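Local atomic coordinates of putative glutathionylspermidine synthase (Methylobacillus flagellatus, PDB entry 3N6X), a protein that probably acts as an ATP-dependent ligase of the circularly permuted ATP-grasp type, possibly a glutathionylspermidine synthase. Residues 45-48 / 49-53; 173-176 / 177-180; 120-124 / 125-129. One frame throughout, in Å; residues are numbered along the deposited sequence.

Contact 1 (45-48 / 49-53)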
loop_
_atom_site.group_PDB
_atom_site.type_symbol
_atom_site.label_atom_id
_atom_site.label_comp_id
_atom_site.label_asym_id
_atom_site.label_seq_id
_atom_site.Cartn_x
_atom_site.Cartn_y
_atom_site.Cartn_z
ATOM N N GLU A 45 -6.965 28.131 -3.510
ATOM C CA GLU A 45 -6.666 27.054 -2.562
ATOM C C GLU A 45 -5.196 27.176 -2.088
ATOM O O GLU A 45 -4.922 27.038 -0.890
ATOM C CB GLU A 45 -6.920 25.674 -3.212
ATOM C CG GLU A 45 -6.561 24.495 -2.322
ATOM C CD GLU A 45 -6.273 23.204 -3.062
ATOM O OE1 GLU A 45 -5.476 23.234 -4.029
ATOM O OE2 GLU A 45 -6.809 22.151 -2.645
ATOM N N ALA A 46 -4.265 27.471 -3.038
ATOM C CA ALA A 46 -2.836 27.658 -2.749
ATOM C C ALA A 46 -2.610 28.905 -1.876
ATOM O O ALA A 46 -1.709 28.915 -1.028
ATOM C CB ALA A 46 -2.054 27.781 -4.045
ATOM N N GLU A 47 -3.447 29.950 -2.077
ATOM C CA GLU A 47 -3.400 31.177 -1.294
ATOM C C GLU A 47 -3.884 30.906 0.136
ATOM O O GLU A 47 -3.227 31.333 1.093
ATOM C CB GLU A 47 -4.245 32.273 -1.961
ATOM C CG GLU A 47 -3.509 33.010 -3.070
ATOM C CD GLU A 47 -4.374 33.896 -3.951
ATOM O OE1 GLU A 47 -5.354 34.484 -3.436
ATOM O OE2 GLU A 47 -4.044 34.035 -5.152
ATOM N N LEU A 48 -5.008 30.139 0.276
ATOM C CA LEU A 48 -5.579 29.737 1.570
ATOM C C LEU A 48 -4.551 28.912 2.373
ATOM O O LEU A 48 -4.323 29.189 3.553
ATOM C CB LEU A 48 -6.879 28.914 1.350
ATOM C CG LEU A 48 -7.715 28.580 2.615
ATOM C CD1 LEU A 48 -9.189 28.430 2.268
ATOM C CD2 LEU A 48 -7.217 27.299 3.297
ATOM N N LEU A 49 -3.932 27.908 1.720
ATOM C CA LEU A 49 -2.946 27.033 2.354
ATOM C C LEU A 49 -1.697 27.780 2.810
ATOM O O LEU A 49 -1.139 27.451 3.856
ATOM C CB LEU A 49 -2.591 25.853 1.438
ATOM C CG LEU A 49 -3.665 24.761 1.355
ATOM C CD1 LEU A 49 -3.589 24.017 0.034
ATOM C CD2 LEU A 49 -3.559 23.797 2.522
ATOM N N PHE A 50 -1.287 28.820 2.066
ATOM C CA PHE A 50 -0.133 29.627 2.465
ATOM C C PHE A 50 -0.479 30.575 3.625
ATOM O O PHE A 50 0.258 30.628 4.601
ATOM C CB PHE A 50 0.437 30.414 1.275
ATOM C CG PHE A 50 1.585 31.313 1.665
ATOM C CD1 PHE A 50 2.844 30.784 1.932
ATOM C CD2 PHE A 50 1.397 32.682 1.816
ATOM C CE1 PHE A 50 3.896 31.612 2.320
ATOM C CE2 PHE A 50 2.448 33.505 2.214
ATOM C CZ PHE A 50 3.692 32.968 2.454
ATOM N N ARG A 51 -1.587 31.344 3.494
ATOM C CA ARG A 51 -2.037 32.308 4.510
ATOM C C ARG A 51 -2.245 31.648 5.880
ATOM O O ARG A 51 -1.866 32.226 6.903
ATOM C CB ARG A 51 -3.347 32.990 4.077
ATOM C CG ARG A 51 -3.179 34.109 3.052
ATOM C CD ARG A 51 -4.462 34.927 2.898
ATOM N NE ARG A 51 -5.671 34.092 2.931
ATOM C CZ ARG A 51 -6.252 33.568 1.853
ATOM N NH1 ARG A 51 -5.754 33.802 0.644
ATOM N NH2 ARG A 51 -7.336 32.813 1.976
ATOM N N ARG A 52 -2.865 30.449 5.894
ATOM C CA ARG A 52 -3.170 29.732 7.129
ATOM C C ARG A 52 -1.994 28.883 7.633
ATOM O O ARG A 52 -1.605 29.016 8.794
ATOM C CB ARG A 52 -4.433 28.860 6.965
ATOM C CG ARG A 52 -5.729 29.638 6.752
ATOM C CD ARG A 52 -6.920 28.711 6.888
ATOM N NE ARG A 52 -8.152 29.290 6.349
ATOM C CZ ARG A 52 -9.356 28.743 6.502
ATOM N NH1 ARG A 52 -9.499 27.619 7.195
ATOM N NH2 ARG A 52 -10.428 29.326 5.980
ATOM N N VAL A 53 -1.464 27.975 6.784
ATOM C CA VAL A 53 -0.407 27.047 7.208
ATOM C C VAL A 53 1.000 27.237 6.566
ATOM O O VAL A 53 1.909 26.451 6.845
ATOM C CB VAL A 53 -0.865 25.551 7.293
ATOM C CG1 VAL A 53 -1.857 25.343 8.438
ATOM C CG2 VAL A 53 -1.447 25.063 5.970
#

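Contact 2 (173-176 / 177-180)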
loop_
_atom_site.group_PDB
_atom_site.type_symbol
_atom_site.label_atom_id
_atom_site.label_comp_id
_atom_site.label_asym_id
_atom_site.label_seq_id
_atom_site.Cartn_x
_atom_site.Cartn_y
_atom_site.Cartn_z
HETATM N N MSE A 173 -1.373 9.396 5.480
HETATM C CA MSE A 173 -2.757 9.182 5.912
HETATM C C MSE A 173 -3.008 9.907 7.249
HETATM O O MSE A 173 -4.008 10.617 7.392
HETATM C CB MSE A 173 -3.056 7.664 6.049
HETATM C CG MSE A 173 -4.411 7.365 6.712
HETATM SE SE MSE A 173 -4.730 5.469 7.010
HETATM C CE MSE A 173 -4.044 5.317 8.799
ATOM N N LEU A 174 -2.089 9.736 8.212
ATOM C CA LEU A 174 -2.227 10.337 9.535
ATOM C C LEU A 174 -2.103 11.854 9.513
ATOM O O LEU A 174 -2.952 12.535 10.085
ATOM C CB LEU A 174 -1.249 9.697 10.537
ATOM C CG LEU A 174 -1.475 8.196 10.779
ATOM C CD1 LEU A 174 -0.342 7.592 11.583
ATOM C CD2 LEU A 174 -2.816 7.935 11.452
ATOM N N GLU A 175 -1.121 12.387 8.757
ATOM C CA GLU A 175 -0.892 13.835 8.647
ATOM C C GLU A 175 -1.950 14.553 7.847
ATOM O O GLU A 175 -2.239 15.711 8.135
ATOM C CB GLU A 175 0.519 14.141 8.093
ATOM C CG GLU A 175 1.627 13.943 9.130
ATOM C CD GLU A 175 1.409 14.651 10.466
ATOM O OE1 GLU A 175 1.085 15.864 10.462
ATOM O OE2 GLU A 175 1.531 13.978 11.515
ATOM N N ASN A 176 -2.537 13.889 6.843
ATOM C CA ASN A 176 -3.582 14.522 6.045
ATOM C C ASN A 176 -4.823 14.746 6.874
ATOM O O ASN A 176 -5.464 15.782 6.729
ATOM C CB ASN A 176 -3.901 13.718 4.782
ATOM C CG ASN A 176 -2.818 13.778 3.743
ATOM O OD1 ASN A 176 -1.883 14.579 3.830
ATOM N ND2 ASN A 176 -2.884 12.882 2.768
ATOM N N ARG A 177 -5.126 13.822 7.805
ATOM C CA ARG A 177 -6.273 13.995 8.700
ATOM C C ARG A 177 -6.036 15.184 9.650
ATOM O O ARG A 177 -6.917 16.038 9.802
ATOM C CB ARG A 177 -6.566 12.711 9.505
ATOM C CG ARG A 177 -7.670 12.904 10.573
ATOM C CD ARG A 177 -9.019 13.326 9.957
ATOM N NE ARG A 177 -9.374 12.491 8.802
ATOM C CZ ARG A 177 -9.911 11.280 8.897
ATOM N NH1 ARG A 177 -10.236 10.783 10.083
ATOM N NH2 ARG A 177 -10.146 10.568 7.811
ATOM N N LYS A 178 -4.838 15.224 10.277
ATOM C CA LYS A 178 -4.417 16.269 11.207
ATOM C C LYS A 178 -4.487 17.662 10.529
ATOM O O LYS A 178 -4.984 18.605 11.131
ATOM C CB LYS A 178 -2.997 15.961 11.715
ATOM C CG LYS A 178 -2.581 16.761 12.932
ATOM C CD LYS A 178 -1.121 16.482 13.322
ATOM C CE LYS A 178 -0.501 17.647 14.068
ATOM N NZ LYS A 178 0.083 17.225 15.372
HETATM N N MSE A 179 -4.084 17.741 9.242
HETATM C CA MSE A 179 -4.109 18.958 8.411
HETATM C C MSE A 179 -5.548 19.453 8.176
HETATM O O MSE A 179 -5.816 20.651 8.325
HETATM C CB MSE A 179 -3.397 18.683 7.063
HETATM C CG MSE A 179 -3.490 19.837 6.055
HETATM SE SE MSE A 179 -2.714 21.496 6.753
HETATM C CE MSE A 179 -0.934 21.164 6.343
HETATM N N MSE A 180 -6.471 18.525 7.803
HETATM C CA MSE A 180 -7.882 18.830 7.545
HETATM C C MSE A 180 -8.582 19.317 8.807
HETATM O O MSE A 180 -9.407 20.230 8.737
HETATM C CB MSE A 180 -8.615 17.592 6.981
HETATM C CG MSE A 180 -8.232 17.264 5.545
HETATM SE SE MSE A 180 -8.876 18.536 4.205
HETATM C CE MSE A 180 -10.740 18.341 4.446
#

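Contact 3 (120-124 / 125-129)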
loop_
_atom_site.group_PDB
_atom_site.type_symbol
_atom_site.label_atom_id
_atom_site.label_comp_id
_atom_site.label_asym_id
_atom_site.label_seq_id
_atom_site.Cartn_x
_atom_site.Cartn_y
_atom_site.Cartn_z
ATOM N N SER A 120 6.432 -23.321 -11.420
ATOM C CA SER A 120 7.362 -22.289 -11.897
ATOM C C SER A 120 7.511 -21.148 -10.894
ATOM O O SER A 120 8.526 -20.449 -10.912
ATOM C CB SER A 120 6.932 -21.756 -13.259
ATOM O OG SER A 120 5.585 -21.319 -13.253
ATOM N N ILE A 121 6.534 -21.008 -9.962
ATOM C CA ILE A 121 6.588 -20.018 -8.874
ATOM C C ILE A 121 7.874 -20.202 -8.030
ATOM O O ILE A 121 8.380 -19.241 -7.462
ATOM C CB ILE A 121 5.285 -20.071 -7.995
ATOM C CG1 ILE A 121 5.128 -18.805 -7.155
ATOM C CG2 ILE A 121 5.228 -21.338 -7.111
ATOM C CD1 ILE A 121 3.755 -18.362 -7.013
ATOM N N LEU A 122 8.396 -21.434 -7.978
ATOM C CA LEU A 122 9.603 -21.771 -7.218
ATOM C C LEU A 122 10.888 -21.247 -7.891
ATOM O O LEU A 122 11.960 -21.312 -7.291
ATOM C CB LEU A 122 9.677 -23.291 -6.962
ATOM C CG LEU A 122 8.449 -23.915 -6.290
ATOM C CD1 LEU A 122 8.640 -25.407 -6.083
ATOM C CD2 LEU A 122 8.140 -23.241 -4.965
ATOM N N ALA A 123 10.767 -20.706 -9.130
ATOM C CA ALA A 123 11.885 -20.071 -9.846
ATOM C C ALA A 123 11.986 -18.591 -9.444
ATOM O O ALA A 123 12.986 -17.938 -9.744
ATOM C CB ALA A 123 11.689 -20.191 -11.358
ATOM N N ASN A 124 10.955 -18.072 -8.749
ATOM C CA ASN A 124 10.912 -16.685 -8.311
ATOM C C ASN A 124 11.992 -16.387 -7.282
ATOM O O ASN A 124 12.137 -17.126 -6.304
ATOM C CB ASN A 124 9.534 -16.334 -7.765
ATOM C CG ASN A 124 9.221 -14.872 -7.846
ATOM O OD1 ASN A 124 9.944 -14.019 -7.312
ATOM N ND2 ASN A 124 8.141 -14.547 -8.528
ATOM N N ALA A 125 12.755 -15.294 -7.510
ATOM C CA ALA A 125 13.855 -14.849 -6.637
ATOM C C ALA A 125 13.342 -14.435 -5.279
ATOM O O ALA A 125 14.092 -14.460 -4.298
ATOM C CB ALA A 125 14.588 -13.684 -7.280
ATOM N N GLN A 126 12.049 -14.069 -5.209
ATOM C CA GLN A 126 11.400 -13.663 -3.964
ATOM C C GLN A 126 11.006 -14.866 -3.087
ATOM O O GLN A 126 10.762 -14.694 -1.890
ATOM C CB GLN A 126 10.200 -12.755 -4.255
ATOM C CG GLN A 126 10.594 -11.357 -4.739
ATOM C CD GLN A 126 11.517 -10.663 -3.767
ATOM O OE1 GLN A 126 11.239 -10.564 -2.570
ATOM N NE2 GLN A 126 12.650 -10.202 -4.257
ATOM N N TYR A 127 10.982 -16.087 -3.669
ATOM C CA TYR A 127 10.737 -17.302 -2.898
ATOM C C TYR A 127 12.025 -17.621 -2.142
ATOM O O TYR A 127 13.070 -17.762 -2.768
ATOM C CB TYR A 127 10.321 -18.486 -3.813
ATOM C CG TYR A 127 10.194 -19.802 -3.067
ATOM C CD1 TYR A 127 9.010 -20.150 -2.422
ATOM C CD2 TYR A 127 11.294 -20.651 -2.913
ATOM C CE1 TYR A 127 8.905 -21.331 -1.682
ATOM C CE2 TYR A 127 11.201 -21.832 -2.172
ATOM C CZ TYR A 127 10.001 -22.171 -1.567
ATOM O OH TYR A 127 9.905 -23.334 -0.841
ATOM N N ARG A 128 11.968 -17.658 -0.796
ATOM C CA ARG A 128 13.161 -17.867 0.033
ATOM C C ARG A 128 13.203 -19.273 0.585
ATOM O O ARG A 128 12.458 -19.599 1.519
ATOM C CB ARG A 128 13.242 -16.825 1.179
ATOM C CG ARG A 128 13.064 -15.379 0.729
ATOM C CD ARG A 128 14.366 -14.700 0.373
ATOM N NE ARG A 128 14.139 -13.348 -0.137
ATOM C CZ ARG A 128 15.074 -12.611 -0.725
ATOM N NH1 ARG A 128 16.306 -13.082 -0.870
ATOM N NH2 ARG A 128 14.787 -11.394 -1.165
ATOM N N PRO A 129 14.085 -20.141 0.032
ATOM C CA PRO A 129 14.180 -21.521 0.550
ATOM C C PRO A 129 14.584 -21.583 2.033
ATOM O O PRO A 129 14.298 -22.582 2.697
ATOM C CB PRO A 129 15.223 -22.176 -0.368
ATOM C CG PRO A 129 15.991 -21.040 -0.957
ATOM C CD PRO A 129 15.033 -19.911 -1.080
#

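Contact 1 (45-48 / 49-53)
Glu-45 and Leu-49 run side by side and point the same way, so that CG of Glu-45 rests 3.8 Å from CD1 of Leu-49. The carbonyl of Glu-45 takes the amide of Leu-49 (O to N 2.9 Å), while its carboxylate reaches the backbone N of Val-74. Ala-46 contributes its O to Phe-50 N at 3.1 Å. At Glu-47 the bond is straighter, Arg-51 N sitting 2.9 Å from Glu-47 O with 172° at the hydrogen. These i to i+4 bonds build the last turns of helix 42-53, against which Leu-183 and Met-179 of helix 170-183 pack, at Leu-49, Arg-52 and Val-53. The Arg-51 chain folds back at chi3 (-39°), laying one guanidinium face over the backbone at Glu-47 O and Leu-48 CA and putting NH1 3.4 Å from CB of Glu-47. The guanidinium plane is turned 74° from that of the Glu-47 carboxylate, and their nearest charged atoms stay beyond salt-bridge range; Glu-47 is paired with Arg-43 instead, and NH2 of Arg-51 has a weak bond to Gln-38. Leu-48 meets both arginines: CB faces NH2 of Arg-51 at 4.0 Å, and CD2 lies over a face of the Arg-52 guanidinium, near its rim, 3.8 Å from NE. An alanine here would keep the backbone bond to Arg-52 N but is likely to leave the Arg-52 guanidinium without its apolar support and freer to swing.

Contact 2 (173-176 / 177-180)
Helix 170-183 belongs to the circularly permuted ATP-grasp region of the chain, and side chains on successive turns touch here, with Glu-175 and Lys-178 making the side-chain contact. These two lie alongside one another and point the same way. The glutamate bends at chi2 (-51°), which brings OE1 to 3.7 Å from the methylene CD of Lys-178. The opposite charges remain farther apart, OE1 of Glu-175 being 5.2 Å from NZ of Lys-178, so the pair touches through the aliphatic part of the lysine and any attraction between the charges is probably modest.

The backbone carries the rest. The first i to i+4 bond, from Arg-177 N to Met-173 O, is weak at 3.4 Å; Lys-178 N to Leu-174 O is also fairly long at 3.3 Å but straighter, with 166° at the hydrogen. The ladder tightens further on, where Met-179 N lies 3.0 Å from Glu-175 O. Met-180 N then bonds to Asn-176 O, and CG of Met-180 passes 3.4 Å from that same oxygen, brought there by a first torsion of -72° that sets it beside its own backbone N.

Side chains of this helix touch strand 464-471 and helices 185-190 and 232-242: the selenium-bearing Met-180 packs against Trp-470 and Phe-188, while Leu-174 and Glu-175 meet Phe-237. Arg-177, bent at chi2 and chi3, forms a salt bridge to Asp-468 through NE, and its NH1 bonds both to Ala-194 O and to a glycerol probably taken up from the crystallisation liquor. ND2 of Asn-176 makes weak bonds to Thr-466 and Lys-467.

Contact 3 (120-124 / 125-129)
Asn-124 holds the chain that follows it with two oxygens. Its side-chain OD1 accepts the amide of Gln-126 at 3.0 Å, in the carbonyl plane and on a lone pair, with 162° at the hydrogen: an Asx turn. Its backbone O closes a type I beta turn from Asn-124 to Tyr-127, with Tyr-127 N 3.1 Å from Asn-124 O. One residue thus ties down two successive amides just after the 3-10 segment 120-123, in the loop between helix 110-113 and strand 144-151. The asparagine side chain stands with CG opposite its own backbone N (chi1 -155°), beside the carbonyl carbon; with chi2 at -57°, this points OD1 at the amide of Gln-126. CB of Gln-126 lies 3.3 Å from OD1 of Asn-124, and ND2 of Asn-124 has a weak bond to Asp-320.

Beyond the turn, the ring of Tyr-127 stacks on Tyr-106, and Val-317 touches the tyrosine side chain. Gln-126 NE2 bonds to a glycerol, probably from the crystallisation liquor. Back within the loop, Leu-122 and Tyr-127 lie side by side in a CH-pi contact: CD2 of Leu-122 sits over one face of the ring, 4.0 Å from its centroid and nearest to CE1, at 3.9 Å.

Contacts 1 and 2 belong to two helices that meet: their centres are 16 Å apart, and CG2 of Val-53 packs 3.9 Å from the selenium of Met-179, joining the end of helix 42-53 to helix 170-183. Contact 3 lies across the chain's centre from both, its centre 50 Å from that of contact 1 and 39 Å from that of contact 2, with nearest atoms about 37 Å and 25 Å away. Along the sequence the order is 45-53, 120-129, 173-180. Segments 120-129 and 173-180 both belong to the ATP-grasp region; in each, one side chain, Gln-126 or Arg-177, has its nearest atom about 3 Å from a glycerol, which by itself identifies no active site.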